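Local coordinates for protein tRNA dimethylallyltransferase (Bacillus halodurans, PDB 3EXA) that probably transfers a dimethylallyl group from dimethylallyl diphosphate onto adenine 37 of tRNAs that read codons beginning with uridine, at residues Gly29-Gly34 and Phe96-Thr101. Sequence-based numbering, arbitrary orientation.
Sequences GEVISG and FLVGGT
Val31 and Val98 mesh on one face of a parallel strand pair: Val31 CG1 fills the hollow formed by Val98 CG2, Val98 CB and Phe96 O, sitting 3.5 Å from Val98 CG2. Val31 CG1 reaches this spot because it stands anti to the backbone N (chi1 -179°), leaving CG2 to lean toward Phe96 CB. The Phe96 ring lies farther back on the same face, turned toward the start of strand 29-33, with Glu30 O in plane at its edge and the CA of side-chain-less Gly29 4.2 Å from Phe96 CD2. Helix 16-25, through Leu23, Ala24 and Ser20, packs onto this Phe96-Val98 face. On the reverse face Ile32 and Leu97 stand side by side, Ile32 CG2 to Leu97 CD1 4.2 Å, beneath helix 74-90. Four backbone bonds zip the strands: Phe96 N to Glu30 O, Ile32 N to Phe96 O, Val98 N to Ile32 O (3.1 Å) and Gly34 N to Val98 O (2.8 Å). Beyond them Gly34 O lies 2.9 Å from Gly100 CA, the backbones meeting with no side chain between. These are neighbouring strands at the core of the P-loop NTPase-type sheet, with 94-98 between 29-33 and 4-9. Gly99 adjoins Lys16 of the predicted ATP-binding loop. Thr101, at the N-cap position before helix 102-110, is a likely tRNA contact by analogy with relatives; its OG1 is hydrogen-bonded to Asn132 of the second subunit. The chemistry thus divides in two: buried hydrocarbon and paired amides fix the strands, while compact glycines bring the ends of the two strands together beside the presumed substrate site.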
loop_
_atom_site.group_PDB
_atom_site.type_symbol
_atom_site.label_atom_id
_atom_site.label_comp_id
_atom_site.label_asym_id
_atom_site.label_seq_id
_atom_site.Cartn_x
_atom_site.Cartn_y
_atom_site.Cartn_z
ATOM N N GLY A 29 -27.192 -30.436 7.432
ATOM C CA GLY A 29 -26.160 -29.433 7.238
ATOM C C GLY A 29 -24.819 -29.694 7.903
ATOM O O GLY A 29 -24.674 -30.654 8.656
ATOM N N GLU A 30 -23.826 -28.852 7.608
ATOM C CA GLU A 30 -22.505 -28.991 8.212
ATOM C C GLU A 30 -22.207 -27.696 8.952
ATOM O O GLU A 30 -22.709 -26.643 8.567
ATOM C CB GLU A 30 -21.443 -29.235 7.147
ATOM C CG GLU A 30 -21.797 -30.343 6.188
ATOM C CD GLU A 30 -20.591 -30.848 5.426
ATOM O OE1 GLU A 30 -19.649 -30.061 5.201
ATOM O OE2 GLU A 30 -20.581 -32.035 5.048
ATOM N N VAL A 31 -21.399 -27.748 10.009
ATOM C CA VAL A 31 -21.128 -26.520 10.749
ATOM C C VAL A 31 -19.770 -25.908 10.515
ATOM O O VAL A 31 -18.746 -26.590 10.557
ATOM C CB VAL A 31 -21.260 -26.703 12.284
ATOM C CG1 VAL A 31 -20.977 -25.372 12.976
ATOM C CG2 VAL A 31 -22.641 -27.212 12.655
ATOM N N ILE A 32 -19.757 -24.608 10.270
ATOM C CA ILE A 32 -18.499 -23.907 10.101
ATOM C C ILE A 32 -18.353 -23.083 11.368
ATOM O O ILE A 32 -19.174 -22.198 11.637
ATOM C CB ILE A 32 -18.509 -22.955 8.917
ATOM C CG1 ILE A 32 -18.880 -23.714 7.640
ATOM C CG2 ILE A 32 -17.136 -22.311 8.791
ATOM C CD1 ILE A 32 -18.968 -22.822 6.423
ATOM N N SER A 33 -17.316 -23.385 12.148
ATOM C CA SER A 33 -17.055 -22.693 13.401
ATOM C C SER A 33 -16.650 -21.256 13.141
ATOM O O SER A 33 -15.695 -20.999 12.412
ATOM C CB SER A 33 -15.944 -23.394 14.184
ATOM O OG SER A 33 -15.636 -22.663 15.368
ATOM N N GLY A 34 -17.382 -20.320 13.732
ATOM C CA GLY A 34 -17.058 -18.919 13.535
ATOM C C GLY A 34 -16.215 -18.356 14.663
ATOM O O GLY A 34 -15.846 -17.184 14.635
ATOM N N PHE A 96 -23.720 -24.100 7.932
ATOM C CA PHE A 96 -24.063 -23.408 9.171
ATOM C C PHE A 96 -22.853 -22.647 9.750
ATOM O O PHE A 96 -21.814 -23.246 10.035
ATOM C CB PHE A 96 -24.548 -24.441 10.208
ATOM C CG PHE A 96 -26.024 -24.760 10.136
ATOM C CD1 PHE A 96 -26.930 -24.109 10.976
ATOM C CD2 PHE A 96 -26.505 -25.723 9.255
ATOM C CE1 PHE A 96 -28.299 -24.406 10.937
ATOM C CE2 PHE A 96 -27.871 -26.028 9.210
ATOM C CZ PHE A 96 -28.771 -25.366 10.058
ATOM N N LEU A 97 -22.989 -21.334 9.906
ATOM C CA LEU A 97 -21.934 -20.516 10.489
ATOM C C LEU A 97 -22.390 -20.279 11.923
ATOM O O LEU A 97 -23.351 -19.531 12.170
ATOM C CB LEU A 97 -21.793 -19.181 9.747
ATOM C CG LEU A 97 -20.648 -18.245 10.170
ATOM C CD1 LEU A 97 -19.312 -18.920 9.977
ATOM C CD2 LEU A 97 -20.703 -16.982 9.349
ATOM N N VAL A 98 -21.693 -20.930 12.857
ATOM C CA VAL A 98 -22.026 -20.875 14.285
ATOM C C VAL A 98 -21.018 -20.192 15.200
ATOM O O VAL A 98 -19.809 -20.383 15.068
ATOM C CB VAL A 98 -22.279 -22.309 14.846
ATOM C CG1 VAL A 98 -22.686 -22.241 16.321
ATOM C CG2 VAL A 98 -23.363 -22.983 14.047
ATOM N N GLY A 99 -21.550 -19.406 16.135
ATOM C CA GLY A 99 -20.740 -18.697 17.104
ATOM C C GLY A 99 -19.831 -17.684 16.459
ATOM O O GLY A 99 -20.092 -17.241 15.339
ATOM N N GLY A 100 -18.768 -17.313 17.174
ATOM C CA GLY A 100 -17.802 -16.357 16.655
ATOM C C GLY A 100 -18.071 -14.900 16.985
ATOM O O GLY A 100 -19.113 -14.555 17.537
ATOM N N THR A 101 -17.113 -14.040 16.659
ATOM C CA THR A 101 -17.279 -12.614 16.905
ATOM C C THR A 101 -17.818 -11.986 15.630
ATOM O O THR A 101 -17.618 -12.517 14.535
ATOM C CB THR A 101 -15.946 -11.915 17.245
ATOM O OG1 THR A 101 -15.165 -11.779 16.050
ATOM C CG2 THR A 101 -15.160 -12.721 18.266
#